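Local coordinates for 3-chlorocatechol 1,2-dioxygenase (Rhodococcus opacus, PDB 2BOY), which probably uses a ferric iron to split the aromatic ring of catechols such as 3-chlorocatechol between the two hydroxyl-bearing carbons, at residues A[166-171]-A[184-189]. Numbering follows the deposited sequence. Where two conformers were deposited one is given.
With BHO (benzhydroxamic acid), chain J.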
ATOM      1  N   PRO A 166       0.850  16.537 -22.854  1.00 21.55           N
ATOM      2  CA  PRO A 166       0.283  15.728 -21.781  1.00 22.65           C
ATOM      3  C   PRO A 166       1.033  14.400 -21.683  1.00 24.27           C
ATOM      4  O   PRO A 166       1.650  13.971 -22.649  1.00 25.19           O
ATOM      5  CB  PRO A 166      -1.144  15.438 -22.257  1.00 23.07           C
ATOM      6  CG  PRO A 166      -1.448  16.422 -23.312  1.00 21.96           C
ATOM      7  CD  PRO A 166      -0.146  16.895 -23.890  1.00 21.77           C
ATOM      8  N   TYR A 167       0.940  13.782 -20.495  0.50 23.83           N
ATOM      9  CA  TYR A 167       1.732  12.632 -20.016  0.50 24.75           C
ATOM     10  C   TYR A 167       0.739  11.484 -19.684  0.50 24.55           C
ATOM     11  O   TYR A 167      -0.267  11.768 -19.032  0.50 23.88           O
ATOM     12  CB  TYR A 167       2.467  13.082 -18.708  0.50 24.14           C
ATOM     13  CG  TYR A 167       3.349  12.024 -18.039  0.50 24.08           C
ATOM     14  CD1 TYR A 167       2.922  11.320 -16.896  0.50 23.38           C
ATOM     15  CD2 TYR A 167       4.618  11.742 -18.537  0.50 23.04           C
ATOM     16  CE1 TYR A 167       3.743  10.331 -16.301  0.50 21.30           C
ATOM     17  CE2 TYR A 167       5.438  10.776 -17.945  0.50 23.19           C
ATOM     18  CZ  TYR A 167       4.989  10.063 -16.846  0.50 22.27           C
ATOM     19  OH  TYR A 167       5.815   9.102 -16.287  0.50 22.43           O
ATOM     20  N   GLU A 168       0.991  10.228 -20.125  1.00 24.77           N
ATOM     21  CA  GLU A 168       0.320   9.079 -19.554  1.00 24.96           C
ATOM     22  C   GLU A 168       1.236   8.404 -18.518  1.00 25.39           C
ATOM     23  O   GLU A 168       2.419   8.185 -18.774  1.00 25.78           O
ATOM     24  CB  GLU A 168      -0.023   8.069 -20.674  1.00 26.32           C
ATOM     25  CG  GLU A 168      -1.511   7.875 -20.907  1.00 27.49           C
ATOM     26  CD  GLU A 168      -1.851   6.677 -21.786  1.00 32.14           C
ATOM     27  OE1 GLU A 168      -1.330   6.611 -22.922  1.00 28.83           O
ATOM     28  OE2 GLU A 168      -2.663   5.823 -21.337  1.00 33.17           O
ATOM     29  N   ILE A 169       0.706   8.077 -17.344  1.00 24.78           N
ATOM     30  CA  ILE A 169       1.408   7.154 -16.445  1.00 25.98           C
ATOM     31  C   ILE A 169       1.625   5.842 -17.231  1.00 26.31           C
ATOM     32  O   ILE A 169       0.668   5.285 -17.737  1.00 26.36           O
ATOM     33  CB  ILE A 169       0.547   6.880 -15.170  1.00 24.90           C
ATOM     34  CG1 ILE A 169       0.090   8.194 -14.496  1.00 24.37           C
ATOM     35  CG2 ILE A 169       1.274   5.921 -14.177  1.00 24.50           C
ATOM     36  CD1 ILE A 169       1.162   9.260 -14.326  1.00 23.88           C
ATOM     37  N   PRO A 170       2.858   5.335 -17.330  1.00 27.24           N
ATOM     38  CA  PRO A 170       3.141   4.186 -18.234  1.00 28.05           C
ATOM     39  C   PRO A 170       2.467   2.886 -17.824  1.00 28.22           C
ATOM     40  O   PRO A 170       2.551   2.523 -16.646  1.00 27.03           O
ATOM     41  CB  PRO A 170       4.673   4.069 -18.183  1.00 27.79           C
ATOM     42  CG  PRO A 170       5.081   5.436 -17.669  1.00 29.72           C
ATOM     43  CD  PRO A 170       4.063   5.792 -16.624  1.00 26.90           C
ATOM     44  N   LYS A 171       1.765   2.207 -18.732  1.00 28.66           N
ATOM     45  CA  LYS A 171       1.093   0.928 -18.373  1.00 31.71           C
ATOM     46  C   LYS A 171       2.088  -0.170 -18.021  1.00 32.29           C
ATOM     47  O   LYS A 171       1.723  -1.151 -17.352  1.00 33.87           O
ATOM     48  CB  LYS A 171       0.130   0.411 -19.479  1.00 32.95           C
ATOM     49  CG  LYS A 171      -0.871  -0.662 -18.973  1.00 35.46           C
ATOM     50  CD  LYS A 171      -1.240  -1.700 -20.019  1.00 40.12           C
ATOM     51  CE  LYS A 171      -1.623  -3.037 -19.360  1.00 42.22           C
ATOM     52  NZ  LYS A 171      -2.904  -3.622 -19.873  1.00 44.28           N
ATOM     53  N   TRP A 184      -9.569   3.462 -15.787  1.00 19.43           N
ATOM     54  CA  TRP A 184      -9.373   4.899 -15.558  1.00 19.22           C
ATOM     55  C   TRP A 184      -8.344   5.453 -16.515  1.00 18.83           C
ATOM     56  O   TRP A 184      -7.329   4.817 -16.757  1.00 19.29           O
ATOM     57  CB  TRP A 184      -8.873   5.128 -14.130  1.00 20.03           C
ATOM     58  CG  TRP A 184      -9.840   4.703 -13.055  1.00 21.09           C
ATOM     59  CD1 TRP A 184     -11.190   4.500 -13.171  1.00 25.01           C
ATOM     60  CD2 TRP A 184      -9.511   4.451 -11.699  1.00 22.62           C
ATOM     61  NE1 TRP A 184     -11.717   4.121 -11.961  1.00 21.92           N
ATOM     62  CE2 TRP A 184     -10.703   4.090 -11.035  1.00 24.90           C
ATOM     63  CE3 TRP A 184      -8.304   4.457 -10.974  1.00 23.23           C
ATOM     64  CZ2 TRP A 184     -10.734   3.739  -9.682  1.00 25.07           C
ATOM     65  CZ3 TRP A 184      -8.330   4.106  -9.610  1.00 22.25           C
ATOM     66  CH2 TRP A 184      -9.541   3.768  -8.979  1.00 26.49           C
ATOM     67  N   HIS A 185      -8.599   6.626 -17.085  1.00 18.24           N
ATOM     68  CA  HIS A 185      -7.603   7.297 -17.903  1.00 18.52           C
ATOM     69  C   HIS A 185      -6.344   7.530 -17.082  1.00 19.59           C
ATOM     70  O   HIS A 185      -6.434   7.850 -15.879  1.00 18.03           O
ATOM     71  CB  HIS A 185      -8.143   8.662 -18.324  1.00 19.59           C
ATOM     72  CG  HIS A 185      -9.208   8.578 -19.369  1.00 20.62           C
ATOM     73  ND1 HIS A 185     -10.477   9.110 -19.198  1.00 25.96           N
ATOM     74  CD2 HIS A 185      -9.187   8.026 -20.604  1.00 18.67           C
ATOM     75  CE1 HIS A 185     -11.177   8.909 -20.309  1.00 23.14           C
ATOM     76  NE2 HIS A 185     -10.421   8.242 -21.165  1.00 25.63           N
ATOM     77  N   ALA A 186      -5.190   7.377 -17.736  1.00 18.22           N
ATOM     78  CA  ALA A 186      -3.914   7.529 -17.060  1.00 18.39           C
ATOM     79  C   ALA A 186      -3.226   8.859 -17.368  1.00 17.97           C
ATOM     80  O   ALA A 186      -2.013   8.957 -17.227  1.00 18.90           O
ATOM     81  CB  ALA A 186      -3.011   6.362 -17.460  1.00 18.71           C
ATOM     82  N   TRP A 187      -3.978   9.879 -17.794  1.00 17.10           N
ATOM     83  CA  TRP A 187      -3.361  11.102 -18.342  1.00 18.26           C
ATOM     84  C   TRP A 187      -3.294  12.249 -17.339  1.00 17.11           C
ATOM     85  O   TRP A 187      -4.264  12.502 -16.641  1.00 17.59           O
ATOM     86  CB  TRP A 187      -4.195  11.636 -19.492  1.00 19.58           C
ATOM     87  CG  TRP A 187      -4.109  10.773 -20.708  1.00 22.47           C
ATOM     88  CD1 TRP A 187      -4.954   9.720 -21.060  1.00 27.09           C
ATOM     89  CD2 TRP A 187      -3.126  10.860 -21.736  1.00 27.29           C
ATOM     90  NE1 TRP A 187      -4.552   9.181 -22.262  1.00 25.48           N
ATOM     91  CE2 TRP A 187      -3.437   9.859 -22.706  1.00 29.52           C
ATOM     92  CE3 TRP A 187      -2.005  11.692 -21.955  1.00 25.76           C
ATOM     93  CZ2 TRP A 187      -2.658   9.667 -23.852  1.00 31.07           C
ATOM     94  CZ3 TRP A 187      -1.248  11.508 -23.104  1.00 31.48           C
ATOM     95  CH2 TRP A 187      -1.570  10.492 -24.031  1.00 32.31           C
ATOM     96  N   ARG A 188      -2.176  12.965 -17.366  1.00 17.63           N
ATOM     97  CA  ARG A 188      -2.083  14.324 -16.811  1.00 17.81           C
ATOM     98  C   ARG A 188      -2.144  15.329 -17.993  1.00 17.25           C
ATOM     99  O   ARG A 188      -1.497  15.100 -19.024  1.00 16.38           O
ATOM    100  CB  ARG A 188      -0.721  14.502 -16.114  1.00 16.05           C
ATOM    101  CG  ARG A 188      -0.474  13.517 -14.971  1.00 17.97           C
ATOM    102  CD  ARG A 188       0.222  14.193 -13.761  1.00 18.16           C
ATOM    103  NE  ARG A 188      -0.631  15.296 -13.320  1.00 20.50           N
ATOM    104  CZ  ARG A 188      -0.214  16.500 -12.958  1.00 19.16           C
ATOM    105  NH1 ARG A 188       1.089  16.803 -12.961  1.00 18.24           N
ATOM    106  NH2 ARG A 188      -1.130  17.411 -12.651  1.00 16.23           N
ATOM    107  N   PRO A 189      -2.833  16.459 -17.814  1.00 16.69           N
ATOM    108  CA  PRO A 189      -2.817  17.525 -18.829  1.00 16.54           C
ATOM    109  C   PRO A 189      -1.394  18.095 -18.852  1.00 17.75           C
ATOM    110  O   PRO A 189      -0.631  17.856 -17.882  1.00 18.10           O
ATOM    111  CB  PRO A 189      -3.796  18.561 -18.279  1.00 17.04           C
ATOM    112  CG  PRO A 189      -3.684  18.401 -16.785  1.00 16.54           C
ATOM    113  CD  PRO A 189      -3.588  16.860 -16.597  1.00 16.88           C
TER
HETATM  114  C1  BHO J1256       3.325  13.695 -11.956  1.00 27.06           C
HETATM  115  C2  BHO J1256       2.430  13.733 -10.782  1.00 23.55           C
HETATM  116  C3  BHO J1256       1.930  12.529 -10.283  1.00 24.45           C
HETATM  117  C4  BHO J1256       2.272  11.326 -10.923  1.00 23.54           C
HETATM  118  C5  BHO J1256       3.104  11.307 -12.029  1.00 27.64           C
HETATM  119  C6  BHO J1256       3.627  12.486 -12.562  1.00 29.03           C
HETATM  120  C   BHO J1256       3.861  14.988 -12.485  1.00 29.90           C
HETATM  121  O1  BHO J1256       3.199  15.955 -12.302  1.00 37.08           O
HETATM  122  N   BHO J1256       4.972  15.148 -13.177  1.00 32.14           N
HETATM  123  O2  BHO J1256       6.073  14.671 -12.858  1.00 37.54           O
HETATM  124  O   HOH W   1      -5.098   5.826 -20.122  1.00 18.98           O
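E168 lies across the indole of W187, with its CG over one face of the ring. CB meets the backbone of the other segment, 4.1 Å from A186 O. CG then comes down over the face of the ring: it lies 3.4 Å from the centroid of the five-membered ring and 17° off the normal, which meets the geometry of a CH-pi contact. Beyond CG the chain runs extended (chi2 -168°) and carries CD onward to the outer side of the CE2-NE1 bond, where E168 CD is 3.7 Å from both W187 CE2 and W187 NE1. The carboxylate is stacked on the indole, the two planes 14° apart. OE1 ends 3.5 Å from W187 CZ2, while OE2 accepts a hydrogen bond from a water that in turn accepts one from A186 N. On the indole side, the benzo edge reaches P166: P166 CB lies 3.9 Å from W187 CE3. W215 stacks on W187 as well.

Three backbone hydrogen bonds fix the antiparallel register. Y167 and R188 form a hydrogen-bonded pair, with R188 N to Y167 O at 2.8 Å and a return bond from Y167 N to R188 O; I169 N donates to A186 O beyond the non-hydrogen-bonded E168-W187 pair. The other face of this ladder carries Y167 and R188, with CG of R188 at the edge of the tyrosine ring. The arginine, bent at chi2 and chi3, turns NH1 to O1 of benzhydroxamic acid, though the 2.4 Å separation is doubtfully short; D219 holds NH2 in a salt bridge. I169 CD1 approaches ligand carbon C5 at 3.6 Å. Strand 167-168 thus pairs with the start of strand 187-197, which also supplies the iron ligands H191 and H193, to form one wall of the ligand pocket beside the ferric centre of an intradiol dioxygenase.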